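Local atomic coordinates of high choriolytic enzyme 1 (Oryzias latipes, PDB entry 3VTG), a protein that breaks down the inner layer of the fish egg envelope at hatching, as a zinc-dependent metalloprotease of the astacin family. Residues 3-7 with 8-12; 43-46 with 47-51; 97-100 with 101-105; 153-157 with 158-162; 184-187 with 188-191. All coordinates share one frame; numbering follows the deposited sequence.

Contact 1 of 5, residues 3-7 with 8-12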
loop_
_atom_site.group_PDB
_atom_site.type_symbol
_atom_site.label_atom_id
_atom_site.label_comp_id
_atom_site.label_asym_id
_atom_site.label_seq_id
_atom_site.Cartn_x
_atom_site.Cartn_y
_atom_site.Cartn_z
ATOM N N MET A 3 10.208 1.752 1.271
ATOM C CA MET A 3 11.114 1.333 2.333
ATOM C C MET A 3 12.554 1.407 1.832
ATOM O O MET A 3 12.814 1.225 0.638
ATOM C CB MET A 3 10.765 -0.075 2.810
ATOM C CG MET A 3 10.907 -1.152 1.748
ATOM S SD MET A 3 10.254 -2.744 2.273
ATOM C CE MET A 3 11.340 -3.155 3.636
ATOM N N LYS A 4 13.479 1.700 2.741
ATOM C CA LYS A 4 14.894 1.750 2.408
ATOM C C LYS A 4 15.546 0.412 2.711
ATOM O O LYS A 4 15.664 0.015 3.871
ATOM C CB LYS A 4 15.607 2.873 3.170
ATOM C CG LYS A 4 15.440 4.256 2.562
ATOM C CD LYS A 4 16.348 5.265 3.249
ATOM C CE LYS A 4 16.171 6.659 2.666
ATOM N NZ LYS A 4 17.120 7.635 3.269
ATOM N N CYS A 5 15.932 -0.289 1.652
ATOM C CA CYS A 5 16.749 -1.489 1.755
ATOM C C CYS A 5 17.602 -1.561 0.503
ATOM O O CYS A 5 17.094 -1.437 -0.614
ATOM C CB CYS A 5 15.896 -2.753 1.900
ATOM S SG CYS A 5 16.871 -4.268 2.079
ATOM N N TRP A 6 18.900 -1.752 0.698
ATOM C CA TRP A 6 19.858 -1.710 -0.394
ATOM C C TRP A 6 19.894 -2.988 -1.187
ATOM O O TRP A 6 20.157 -2.968 -2.390
ATOM C CB TRP A 6 21.245 -1.384 0.152
ATOM C CG TRP A 6 22.290 -1.228 -0.921
ATOM C CD1 TRP A 6 22.593 -0.084 -1.653
ATOM C CD2 TRP A 6 23.202 -2.259 -1.431
ATOM N NE1 TRP A 6 23.599 -0.329 -2.550
ATOM C CE2 TRP A 6 24.009 -1.611 -2.473
ATOM C CE3 TRP A 6 23.423 -3.602 -1.143
ATOM C CZ2 TRP A 6 24.991 -2.295 -3.173
ATOM C CZ3 TRP A 6 24.416 -4.280 -1.858
ATOM C CH2 TRP A 6 25.180 -3.640 -2.848
ATOM N N SER A 7 19.611 -4.107 -0.522
ATOM C CA SER A 7 19.867 -5.437 -1.079
ATOM C C SER A 7 18.864 -5.930 -2.123
ATOM O O SER A 7 19.236 -6.656 -3.041
ATOM C CB SER A 7 19.999 -6.469 0.043
ATOM O OG SER A 7 18.839 -6.499 0.853
ATOM N N SER A 8 17.597 -5.554 -1.979
ATOM C CA SER A 8 16.547 -6.009 -2.905
ATOM C C SER A 8 16.238 -7.514 -2.797
ATOM O O SER A 8 15.409 -8.039 -3.541
ATOM C CB SER A 8 16.845 -5.591 -4.356
ATOM O OG SER A 8 16.955 -4.181 -4.470
ATOM N N SER A 9 16.910 -8.204 -1.873
ATOM C CA SER A 9 16.350 -9.422 -1.288
ATOM C C SER A 9 15.075 -8.965 -0.577
ATOM O O SER A 9 14.174 -9.758 -0.294
ATOM C CB SER A 9 17.324 -10.055 -0.292
ATOM O OG SER A 9 17.670 -9.144 0.741
ATOM N N CYS A 10 15.036 -7.658 -0.311
ATOM C CA CYS A 10 13.923 -6.954 0.318
ATOM C C CYS A 10 12.745 -6.699 -0.619
ATOM O O CYS A 10 11.640 -6.415 -0.162
ATOM C CB CYS A 10 14.416 -5.610 0.854
ATOM S SG CYS A 10 15.479 -5.739 2.307
ATOM N N PHE A 11 12.988 -6.785 -1.924
ATOM C CA PHE A 11 11.968 -6.475 -2.926
ATOM C C PHE A 11 11.733 -7.672 -3.833
ATOM O O PHE A 11 12.547 -8.593 -3.876
ATOM C CB PHE A 11 12.379 -5.246 -3.747
ATOM C CG PHE A 11 12.582 -4.006 -2.921
ATOM C CD1 PHE A 11 11.502 -3.204 -2.565
ATOM C CD2 PHE A 11 13.856 -3.640 -2.493
ATOM C CE1 PHE A 11 11.685 -2.062 -1.798
ATOM C CE2 PHE A 11 14.046 -2.498 -1.727
ATOM C CZ PHE A 11 12.959 -1.707 -1.383
ATOM N N TRP A 12 10.610 -7.664 -4.548
ATOM C CA TRP A 12 10.293 -8.743 -5.483
ATOM C C TRP A 12 11.252 -8.742 -6.637
ATOM O O TRP A 12 11.684 -7.684 -7.096
ATOM C CB TRP A 12 8.838 -8.653 -5.931
ATOM C CG TRP A 12 7.919 -8.818 -4.752
ATOM C CD1 TRP A 12 7.350 -7.814 -3.972
ATOM C CD2 TRP A 12 7.486 -10.076 -4.132
ATOM N NE1 TRP A 12 6.600 -8.351 -2.958
ATOM C CE2 TRP A 12 6.635 -9.703 -2.999
ATOM C CE3 TRP A 12 7.696 -11.425 -4.405
ATOM C CZ2 TRP A 12 6.039 -10.653 -2.184
ATOM C CZ3 TRP A 12 7.085 -12.375 -3.580
ATOM C CH2 TRP A 12 6.280 -11.998 -2.494
#

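Contact 2 of 5, residues 43-46 with 47-51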
loop_
_atom_site.group_PDB
_atom_site.type_symbol
_atom_site.label_atom_id
_atom_site.label_comp_id
_atom_site.label_asym_id
_atom_site.label_seq_id
_atom_site.Cartn_x
_atom_site.Cartn_y
_atom_site.Cartn_z
ATOM N N ARG A 43 -5.268 -6.868 -11.363
ATOM C CA ARG A 43 -5.175 -6.472 -12.766
ATOM C C ARG A 43 -4.893 -4.985 -12.958
ATOM O O ARG A 43 -4.403 -4.582 -14.009
ATOM C CB ARG A 43 -6.430 -6.880 -13.541
ATOM C CG ARG A 43 -6.473 -8.352 -13.917
ATOM C CD ARG A 43 -7.507 -8.636 -15.001
ATOM N NE ARG A 43 -8.871 -8.307 -14.588
ATOM C CZ ARG A 43 -9.652 -9.094 -13.851
ATOM N NH1 ARG A 43 -9.221 -10.273 -13.419
ATOM N NH2 ARG A 43 -10.874 -8.695 -13.538
ATOM N N ALA A 44 -5.191 -4.179 -11.939
ATOM C CA ALA A 44 -4.954 -2.734 -11.992
ATOM C C ALA A 44 -3.480 -2.377 -12.193
ATOM O O ALA A 44 -3.152 -1.263 -12.598
ATOM C CB ALA A 44 -5.498 -2.060 -10.740
ATOM N N PHE A 45 -2.597 -3.330 -11.908
ATOM C CA PHE A 45 -1.160 -3.126 -12.048
ATOM C C PHE A 45 -0.656 -3.404 -13.469
ATOM O O PHE A 45 0.446 -2.988 -13.827
ATOM C CB PHE A 45 -0.410 -3.994 -11.031
ATOM C CG PHE A 45 -0.608 -3.562 -9.603
ATOM C CD1 PHE A 45 -1.742 -3.948 -8.888
ATOM C CD2 PHE A 45 0.338 -2.764 -8.972
ATOM C CE1 PHE A 45 -1.924 -3.543 -7.576
ATOM C CE2 PHE A 45 0.161 -2.358 -7.658
ATOM C CZ PHE A 45 -0.971 -2.744 -6.959
ATOM N N ASN A 46 -1.467 -4.087 -14.276
ATOM C CA ASN A 46 -1.026 -4.583 -15.586
ATOM C C ASN A 46 -0.808 -3.535 -16.673
ATOM O O ASN A 46 0.135 -3.641 -17.458
ATOM C CB ASN A 46 -1.985 -5.662 -16.102
ATOM C CG ASN A 46 -1.979 -6.913 -15.243
ATOM O OD1 ASN A 46 -1.092 -7.112 -14.410
ATOM N ND2 ASN A 46 -2.971 -7.769 -15.447
ATOM N N GLY A 47 -1.685 -2.539 -16.726
ATOM C CA GLY A 47 -1.683 -1.566 -17.815
ATOM C C GLY A 47 -0.493 -0.626 -17.863
ATOM O O GLY A 47 -0.005 -0.298 -18.949
ATOM N N LYS A 48 -0.021 -0.199 -16.693
ATOM C CA LYS A 48 0.993 0.857 -16.616
ATOM C C LYS A 48 2.234 0.525 -15.775
ATOM O O LYS A 48 3.096 1.383 -15.591
ATOM C CB LYS A 48 0.353 2.185 -16.178
ATOM C CG LYS A 48 -0.641 2.745 -17.189
ATOM C CD LYS A 48 -0.905 4.228 -16.988
ATOM C CE LYS A 48 -1.692 4.815 -18.152
ATOM N NZ LYS A 48 -0.920 4.802 -19.425
ATOM N N THR A 49 2.334 -0.709 -15.276
ATOM C CA THR A 49 3.555 -1.162 -14.583
ATOM C C THR A 49 4.047 -2.510 -15.107
ATOM O O THR A 49 3.358 -3.166 -15.896
ATOM C CB THR A 49 3.399 -1.259 -13.041
ATOM O OG1 THR A 49 2.813 -2.518 -12.682
ATOM C CG2 THR A 49 2.568 -0.110 -12.472
ATOM N N CYS A 50 5.232 -2.914 -14.650
ATOM C CA CYS A 50 5.799 -4.220 -14.993
ATOM C C CYS A 50 5.529 -5.288 -13.917
ATOM O O CYS A 50 6.099 -6.386 -13.957
ATOM C CB CYS A 50 7.299 -4.103 -15.322
ATOM S SG CYS A 50 8.427 -3.722 -13.956
ATOM N N ILE A 51 4.643 -4.962 -12.975
ATOM C CA ILE A 51 4.227 -5.891 -11.920
ATOM C C ILE A 51 3.154 -6.842 -12.448
ATOM O O ILE A 51 2.183 -6.406 -13.069
ATOM C CB ILE A 51 3.666 -5.135 -10.684
ATOM C CG1 ILE A 51 4.674 -4.121 -10.121
ATOM C CG2 ILE A 51 3.188 -6.102 -9.604
ATOM C CD1 ILE A 51 5.988 -4.695 -9.638
HETATM O O HOH W 1 -4.481 -2.546 -15.910
HETATM O O HOH W 2 -2.061 0.105 -14.847
HETATM O O HOH W 3 2.597 -2.793 -18.781
#

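Contact 3 of 5, residues 97-100 with 101-105. With ZN (zinc ion), chain B.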
loop_
_atom_site.group_PDB
_atom_site.type_symbol
_atom_site.label_atom_id
_atom_site.label_comp_id
_atom_site.label_asym_id
_atom_site.label_seq_id
_atom_site.Cartn_x
_atom_site.Cartn_y
_atom_site.Cartn_z
ATOM N N ILE A 97 -7.714 -3.214 -1.676
ATOM C CA ILE A 97 -6.860 -4.338 -2.062
ATOM C C ILE A 97 -5.597 -3.833 -2.770
ATOM O O ILE A 97 -4.494 -4.286 -2.466
ATOM C CB ILE A 97 -7.618 -5.390 -2.906
ATOM C CG1 ILE A 97 -8.791 -5.974 -2.107
ATOM C CG2 ILE A 97 -6.673 -6.504 -3.348
ATOM C CD1 ILE A 97 -9.903 -6.554 -2.959
ATOM N N GLN A 98 -5.759 -2.870 -3.675
ATOM C CA GLN A 98 -4.620 -2.248 -4.359
ATOM C C GLN A 98 -3.647 -1.586 -3.378
ATOM O O GLN A 98 -2.430 -1.706 -3.525
ATOM C CB GLN A 98 -5.099 -1.226 -5.386
ATOM C CG GLN A 98 -5.847 -1.820 -6.569
ATOM C CD GLN A 98 -6.401 -0.743 -7.478
ATOM O OE1 GLN A 98 -5.671 0.150 -7.916
ATOM N NE2 GLN A 98 -7.694 -0.814 -7.766
ATOM N N HIS A 99 -4.202 -0.893 -2.384
ATOM C CA HIS A 99 -3.435 -0.291 -1.289
ATOM C C HIS A 99 -2.584 -1.342 -0.607
ATOM O O HIS A 99 -1.375 -1.151 -0.418
ATOM C CB HIS A 99 -4.412 0.391 -0.327
ATOM C CG HIS A 99 -3.784 0.920 0.943
ATOM N ND1 HIS A 99 -3.631 2.240 1.181
ATOM C CD2 HIS A 99 -3.314 0.258 2.078
ATOM C CE1 HIS A 99 -3.077 2.413 2.397
ATOM N NE2 HIS A 99 -2.883 1.199 2.944
ATOM N N GLU A 100 -3.192 -2.475 -0.257
ATOM C CA GLU A 100 -2.461 -3.561 0.407
ATOM C C GLU A 100 -1.376 -4.176 -0.475
ATOM O O GLU A 100 -0.270 -4.460 -0.002
ATOM C CB GLU A 100 -3.414 -4.648 0.920
ATOM C CG GLU A 100 -4.411 -4.181 1.975
ATOM C CD GLU A 100 -3.770 -3.446 3.143
ATOM O OE1 GLU A 100 -2.593 -3.712 3.473
ATOM O OE2 GLU A 100 -4.457 -2.590 3.734
ATOM N N LEU A 101 -1.690 -4.370 -1.751
ATOM C CA LEU A 101 -0.713 -4.889 -2.702
ATOM C C LEU A 101 0.484 -3.942 -2.848
ATOM O O LEU A 101 1.620 -4.390 -3.012
ATOM C CB LEU A 101 -1.371 -5.179 -4.053
ATOM C CG LEU A 101 -2.391 -6.326 -4.067
ATOM C CD1 LEU A 101 -3.231 -6.265 -5.333
ATOM C CD2 LEU A 101 -1.729 -7.693 -3.926
ATOM N N ASN A 102 0.228 -2.636 -2.767
ATOM C CA ASN A 102 1.305 -1.644 -2.756
ATOM C C ASN A 102 2.229 -1.758 -1.541
ATOM O O ASN A 102 3.443 -1.573 -1.675
ATOM C CB ASN A 102 0.757 -0.227 -2.904
ATOM C CG ASN A 102 0.667 0.203 -4.350
ATOM O OD1 ASN A 102 1.683 0.509 -4.983
ATOM N ND2 ASN A 102 -0.551 0.220 -4.889
ATOM N N HIS A 103 1.669 -2.075 -0.371
ATOM C CA HIS A 103 2.496 -2.392 0.800
ATOM C C HIS A 103 3.397 -3.562 0.494
ATOM O O HIS A 103 4.598 -3.516 0.773
ATOM C CB HIS A 103 1.652 -2.733 2.023
ATOM C CG HIS A 103 1.063 -1.539 2.741
ATOM N ND1 HIS A 103 1.769 -0.427 3.032
ATOM C CD2 HIS A 103 -0.205 -1.347 3.283
ATOM C CE1 HIS A 103 0.985 0.440 3.703
ATOM N NE2 HIS A 103 -0.223 -0.126 3.856
ATOM N N ALA A 104 2.825 -4.622 -0.085
ATOM C CA ALA A 104 3.589 -5.821 -0.443
ATOM C C ALA A 104 4.723 -5.508 -1.421
ATOM O O ALA A 104 5.765 -6.165 -1.397
ATOM C CB ALA A 104 2.672 -6.900 -1.005
ATOM N N LEU A 105 4.529 -4.494 -2.262
ATOM C CA LEU A 105 5.583 -4.039 -3.172
ATOM C C LEU A 105 6.715 -3.278 -2.477
ATOM O O LEU A 105 7.820 -3.180 -3.017
ATOM C CB LEU A 105 5.000 -3.188 -4.301
ATOM C CG LEU A 105 4.097 -3.876 -5.326
ATOM C CD1 LEU A 105 3.623 -2.859 -6.352
ATOM C CD2 LEU A 105 4.805 -5.039 -6.001
HETATM ZN ZN ZN B . -1.961 0.711 4.722
HETATM O O HOH W 4 -2.715 -1.197 5.290
HETATM O O HOH W 5 -3.884 1.319 5.838
#

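Contact 4 of 5, residues 153-157 with 158-162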
loop_
_atom_site.group_PDB
_atom_site.type_symbol
_atom_site.label_atom_id
_atom_site.label_comp_id
_atom_site.label_asym_id
_atom_site.label_seq_id
_atom_site.Cartn_x
_atom_site.Cartn_y
_atom_site.Cartn_z
ATOM N N MET A 153 -2.074 5.662 -0.891
ATOM C CA MET A 153 -1.401 5.320 0.364
ATOM C C MET A 153 -1.574 6.368 1.469
ATOM O O MET A 153 -1.066 6.190 2.574
ATOM C CB MET A 153 0.096 5.069 0.124
ATOM C CG MET A 153 0.409 4.036 -0.953
ATOM S SD MET A 153 -0.449 2.460 -0.747
ATOM C CE MET A 153 0.394 1.786 0.679
ATOM N N HIS A 154 -2.284 7.453 1.173
ATOM C CA HIS A 154 -2.491 8.517 2.153
ATOM C C HIS A 154 -3.686 8.232 3.016
ATOM O O HIS A 154 -4.763 7.941 2.502
ATOM C CB HIS A 154 -2.674 9.859 1.450
ATOM C CG HIS A 154 -2.302 11.051 2.303
ATOM N ND1 HIS A 154 -2.920 11.341 3.466
ATOM C CD2 HIS A 154 -1.332 12.034 2.119
ATOM C CE1 HIS A 154 -2.367 12.450 4.000
ATOM N NE2 HIS A 154 -1.399 12.873 3.175
ATOM N N TYR A 155 -3.507 8.317 4.332
ATOM C CA TYR A 155 -4.623 8.244 5.278
ATOM C C TYR A 155 -5.621 9.378 5.040
ATOM O O TYR A 155 -5.241 10.487 4.643
ATOM C CB TYR A 155 -4.104 8.380 6.711
ATOM C CG TYR A 155 -3.637 7.117 7.415
ATOM C CD1 TYR A 155 -3.415 5.919 6.726
ATOM C CD2 TYR A 155 -3.388 7.143 8.785
ATOM C CE1 TYR A 155 -2.975 4.783 7.394
ATOM C CE2 TYR A 155 -2.949 6.019 9.458
ATOM C CZ TYR A 155 -2.746 4.843 8.763
ATOM O OH TYR A 155 -2.309 3.731 9.444
ATOM N N GLY A 156 -6.895 9.105 5.307
ATOM C CA GLY A 156 -7.906 10.157 5.372
ATOM C C GLY A 156 -7.680 11.043 6.588
ATOM O O GLY A 156 -6.955 10.662 7.519
ATOM N N ARG A 157 -8.304 12.219 6.588
ATOM C CA ARG A 157 -8.094 13.212 7.647
ATOM C C ARG A 157 -8.625 12.767 9.008
ATOM O O ARG A 157 -8.209 13.298 10.038
ATOM C CB ARG A 157 -8.691 14.575 7.254
ATOM C CG ARG A 157 -10.212 14.619 7.165
ATOM C CD ARG A 157 -10.708 15.947 6.602
ATOM N NE ARG A 157 -10.206 16.203 5.250
ATOM C CZ ARG A 157 -9.389 17.203 4.914
ATOM N NH1 ARG A 157 -8.972 18.076 5.823
ATOM N NH2 ARG A 157 -8.991 17.336 3.653
ATOM N N ASP A 158 -9.537 11.798 8.995
ATOM C CA ASP A 158 -10.167 11.293 10.210
ATOM C C ASP A 158 -9.684 9.894 10.605
ATOM O O ASP A 158 -10.276 9.255 11.470
ATOM C CB ASP A 158 -11.699 11.324 10.071
ATOM C CG ASP A 158 -12.210 10.507 8.886
ATOM O OD1 ASP A 158 -11.401 10.095 8.025
ATOM O OD2 ASP A 158 -13.440 10.282 8.811
ATOM N N ALA A 159 -8.606 9.425 9.981
ATOM C CA ALA A 159 -8.051 8.111 10.301
ATOM C C ALA A 159 -7.646 8.068 11.768
ATOM O O ALA A 159 -6.896 8.927 12.234
ATOM C CB ALA A 159 -6.862 7.801 9.405
ATOM N N PHE A 160 -8.172 7.082 12.494
ATOM C CA PHE A 160 -7.891 6.900 13.925
ATOM C C PHE A 160 -8.204 8.121 14.803
ATOM O O PHE A 160 -7.582 8.319 15.846
ATOM C CB PHE A 160 -6.446 6.418 14.138
ATOM C CG PHE A 160 -6.136 5.123 13.445
ATOM C CD1 PHE A 160 -6.734 3.939 13.863
ATOM C CD2 PHE A 160 -5.250 5.083 12.376
ATOM C CE1 PHE A 160 -6.454 2.739 13.229
ATOM C CE2 PHE A 160 -4.968 3.885 11.736
ATOM C CZ PHE A 160 -5.570 2.711 12.164
ATOM N N SER A 161 -9.178 8.928 14.381
ATOM C CA SER A 161 -9.640 10.056 15.185
ATOM C C SER A 161 -10.378 9.565 16.427
ATOM O O SER A 161 -11.180 8.634 16.351
ATOM C CB SER A 161 -10.561 10.975 14.372
ATOM O OG SER A 161 -9.832 11.800 13.478
ATOM N N ILE A 162 -10.101 10.198 17.564
ATOM C CA ILE A 162 -10.793 9.882 18.815
ATOM C C ILE A 162 -12.280 10.245 18.743
ATOM O O ILE A 162 -13.119 9.532 19.282
ATOM C CB ILE A 162 -10.149 10.597 20.026
ATOM C CG1 ILE A 162 -8.704 10.135 20.231
ATOM C CG2 ILE A 162 -10.954 10.352 21.297
ATOM C CD1 ILE A 162 -7.876 11.083 21.073
#

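Contact 5 of 5, residues 184-187 with 188-191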
loop_
_atom_site.group_PDB
_atom_site.type_symbol
_atom_site.label_atom_id
_atom_site.label_comp_id
_atom_site.label_asym_id
_atom_site.label_seq_id
_atom_site.Cartn_x
_atom_site.Cartn_y
_atom_site.Cartn_z
ATOM N N GLY A 184 -8.410 4.432 -6.803
ATOM C CA GLY A 184 -7.405 3.810 -7.653
ATOM C C GLY A 184 -6.051 4.440 -7.416
ATOM O O GLY A 184 -5.911 5.353 -6.599
ATOM N N MET A 185 -5.049 3.947 -8.131
ATOM C CA MET A 185 -3.694 4.450 -7.980
ATOM C C MET A 185 -3.509 5.798 -8.659
ATOM O O MET A 185 -4.006 6.028 -9.766
ATOM C CB MET A 185 -2.685 3.425 -8.482
ATOM C CG MET A 185 -2.552 2.255 -7.525
ATOM S SD MET A 185 -1.350 1.026 -8.042
ATOM C CE MET A 185 -2.325 0.053 -9.188
ATOM N N SER A 186 -2.822 6.697 -7.963
ATOM C CA SER A 186 -2.512 8.013 -8.500
ATOM C C SER A 186 -1.360 7.928 -9.496
ATOM O O SER A 186 -0.664 6.911 -9.582
ATOM C CB SER A 186 -2.139 8.973 -7.369
ATOM O OG SER A 186 -0.830 8.710 -6.899
ATOM N N ARG A 187 -1.151 9.012 -10.234
ATOM C CA ARG A 187 -0.031 9.097 -11.157
ATOM C C ARG A 187 1.293 8.810 -10.444
ATOM O O ARG A 187 2.109 8.029 -10.936
ATOM C CB ARG A 187 -0.003 10.466 -11.834
ATOM C CG ARG A 187 0.970 10.565 -12.996
ATOM C CD ARG A 187 2.235 11.300 -12.617
ATOM N NE ARG A 187 1.969 12.691 -12.263
ATOM C CZ ARG A 187 2.832 13.684 -12.442
ATOM N NH1 ARG A 187 4.017 13.441 -12.981
ATOM N NH2 ARG A 187 2.509 14.916 -12.081
ATOM N N TRP A 188 1.496 9.426 -9.281
ATOM C CA TRP A 188 2.720 9.189 -8.522
ATOM C C TRP A 188 2.817 7.798 -7.955
ATOM O O TRP A 188 3.909 7.243 -7.916
ATOM C CB TRP A 188 2.953 10.260 -7.459
ATOM C CG TRP A 188 3.320 11.594 -8.059
ATOM C CD1 TRP A 188 2.613 12.786 -7.967
ATOM C CD2 TRP A 188 4.495 11.911 -8.887
ATOM N NE1 TRP A 188 3.251 13.790 -8.651
ATOM C CE2 TRP A 188 4.383 13.333 -9.228
ATOM C CE3 TRP A 188 5.591 11.188 -9.359
ATOM C CZ2 TRP A 188 5.340 13.983 -10.003
ATOM C CZ3 TRP A 188 6.548 11.855 -10.137
ATOM C CH2 TRP A 188 6.422 13.218 -10.450
ATOM N N ASP A 189 1.690 7.208 -7.544
ATOM C CA ASP A 189 1.685 5.799 -7.117
ATOM C C ASP A 189 2.265 4.903 -8.216
ATOM O O ASP A 189 3.139 4.077 -7.952
ATOM C CB ASP A 189 0.272 5.310 -6.772
ATOM C CG ASP A 189 -0.295 5.927 -5.496
ATOM O OD1 ASP A 189 0.474 6.239 -4.555
ATOM O OD2 ASP A 189 -1.535 6.068 -5.440
ATOM N N ILE A 190 1.768 5.080 -9.441
ATOM C CA ILE A 190 2.209 4.294 -10.597
ATOM C C ILE A 190 3.679 4.572 -10.933
ATOM O O ILE A 190 4.461 3.642 -11.149
ATOM C CB ILE A 190 1.280 4.532 -11.815
ATOM C CG1 ILE A 190 -0.124 3.956 -11.551
ATOM C CG2 ILE A 190 1.877 3.970 -13.104
ATOM C CD1 ILE A 190 -0.186 2.449 -11.385
ATOM N N THR A 191 4.047 5.852 -10.948
ATOM C CA THR A 191 5.419 6.258 -11.242
ATOM C C THR A 191 6.398 5.631 -10.245
ATOM O O THR A 191 7.450 5.118 -10.635
ATOM C CB THR A 191 5.555 7.796 -11.259
ATOM O OG1 THR A 191 4.704 8.336 -12.279
ATOM C CG2 THR A 191 6.997 8.223 -11.534
HETATM O O HOH W 6 5.243 10.789 -13.538
#

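Contact 1 of 5, residues 3-7 with 8-12
Met3 and Phe11 run alongside one another, head to tail, in a small loop near the N-terminus. The methionine meets the outer end of the ring with its CG, which lies 3.7 Å from Phe11 CE1. Its sulfur stands obliquely to the same ring, SD 5.1 Å from the Phe11 centroid and 39° off the normal, a Met-aromatic contact. Two backbone oxygens face the ring rim near its plane: Met3 O is 3.6 Å from Phe11 CZ, and Cys5 O is 3.4 Å from Phe11 CE2.

Next to the ring, the loop is closed covalently. Cys5 SG and Cys10 SG are joined at 2.0 Å with a chi3 of 56°. Cys5 turns its sulfur anti to the backbone N (chi1 -178°) and Cys10 turns its own beside the backbone N, which lets the two meet across the turn. At the far end Ser7 OG and Ser9 OG share a hydrogen bond of 2.9 Å, and Arg77 ties Ser8 O and Phe11 O to the body of the enzyme. Chemically, the disulfide fixes the loop's closure whatever the weaker contacts do, while carbonyl oxygens at the positively polarised C-H rim of Phe11 are probably mildly favourable electrostatically.

Contact 2 of 5, residues 43-46 with 47-51
Phe45 O is gripped twice by Thr49. The hydroxyl OG1 donates to it over 2.7 Å, reaching the oxygen at a C=O...donor angle of 137° and tilted 21° from the carbonyl plane; the backbone N of Thr49 adds a weak bond of 3.3 Å. Thr49 OG1 sits between its own backbone N and carbonyl carbon (chi1 84°), a setting that lets it donate to Phe45 O while accepting from Ile51 N at 3.1 Å. That second bond is fairly straight, and with both in place the hydroxyl's rotation is well defined.

The same OG1 lies near the plane of the Phe45 ring at its edge. Beside it Phe45 CB packs on Ile51 CB, 4.2 Å away, and the ring itself reaches on to Leu101 and Asn102 of helix 94-105 and meets Phe53 edge-to-face. Waters bridge other backbone atoms of the turn: one links Arg43 O to Gly47 N, and another donates to both Asn46 O, at 2.9 Å, and Thr49 O. Cys50 carries the segment's disulfide to Cys199. The bond from Ile51 N to Thr49 OG1 makes an ST turn, placed in the connection between helix 32-43 and the edge strand 51-55 of the mixed sheet.

Contact 3 of 5, residues 97-100 with 101-105
His99 has CG anti to the backbone N (chi1 173°), whereas His103, one helical turn on, has CG beside the backbone N (chi1 -78°), and the two imidazoles converge on one zinc ion. Each binds it through NE2 at 2.1 Å, with the ring planes 86° apart. His109 and two waters complete the site; His99 ND1 is held by Ile152 O and His103 ND1 by Phe107 O.

Glu100, the predicted active-site residue, bends back at chi2 to lie alongside His103, its OE1 at the ring edge, 3.4 Å from His103 CD2. Its OE2 accepts a 2.7 Å bond from a zinc-bound water. Gln98 O takes two donors from opposite faces of its plane, Asn102 N at 2.9 Å and Asn102 ND2 at 3.0 Å. A leucine in the asparagine's place lacks the amide, and Gln98 O is likely to lose its grip on one face. This HExxH helix thus places a carboxylate beside a metal-bound water, consistent with water activation in zinc proteases.

Contact 4 of 5, residues 153-157 with 158-162
Two successive beta turns, type I from Gly156 to Ala159 and type II from Asp158 to Ser161, fold the chain back so that Ala159 and Phe160 come against Tyr155. Ala159 puts its methyl on the tyrosine, CB lying 3.6 Å from Tyr155 CD2. Phe160 crosses the tyrosine obliquely: the centroids are 5.8 Å apart and the planes turned by 56°. It is the CE2 corner of the phenylalanine that does the touching, 3.7 Å from Tyr155 CE2 and 3.5 Å from Tyr155 OH, the hydroxyl at the Phe160 ring edge.

Residues 153-157 carry the Met-turn methionine of the astacins, Met153, packed under the zinc-binding histidines. The Tyr155 side chain comes to about 5 Å of the zinc ion, nearest atoms, too far to bind it in this model, and its ring meets His109, a zinc ligand. A glycine in place of this tyrosine would probably open a gap beside Ala159 and Phe160 and leave the His109 ring without this neighbour. The first turn is closed by Ala159 N donating to Gly156 O over 3.2 Å, from well above the carbonyl plane. His154 ND1 gives Tyr155 O a 2.7 Å bond, in the carbonyl plane and on a lone pair.

Contact 5 of 5, residues 184-187 with 188-191
Trp188 lies against the guanidinium of Arg187, the two groups stacked with planes 25° apart. Arg187 CZ is 4.0 Å from the centroid of the six-membered ring, an off-centre cation-pi contact in which NH1 comes closest, 3.3 Å from Trp188 CZ2. The arginine starts with CG anti to its backbone N (chi1 -169°) and then bends at chi2 and chi3, which folds its end back over the indole.

Next comes Asp189. Its backbone N donates to Ser186 OG over 3.0 Å, and its OD2 accepts from Ser186 N at 2.9 Å, met on the anti side and 29° out of the carboxylate plane. That carboxylate is buried and well supplied with donors, since Ser151 OG bonds to OD1 and Ile152 N to OD2; Ser186 OG also hydrogen-bonds Asp148 OD2. Ile190 follows, its N bonded to Ser186 O and its CD1 3.8 Å from Met185 SD, the two chains lying roughly perpendicular. At Thr191 the backbone N bonds to Arg187 O at 2.9 Å, and a water that donates to OG1 also accepts from Arg187 NH1. The reciprocal Ser186 and Asp189 bonds are a capping box at the N-terminus of helix 187-196, with Ser186 as N-cap.

How the contacts relate
Contact 3 is the buried one, its centre about 4 Å from the centre of the chain, and its chemistry is metal coordination on helix 94-105. Contacts 1 and 4 are surface loops on opposite sides of that middle: the first is closed by a disulfide, the second by turns and aromatic packing. Contacts 2 and 5 are partly buried, and both rely on side-chain-to-backbone bonds. The other four contacts all touch contact 3: Trp12 NE1 bonds Ala104 O, Phe45 packs on Leu101, Met153 CE reaches His103, and Met185 SD meets Asn102. Contacts 2 and 5 also join directly, through Phe45 with Met185 and Thr49 with Ile190.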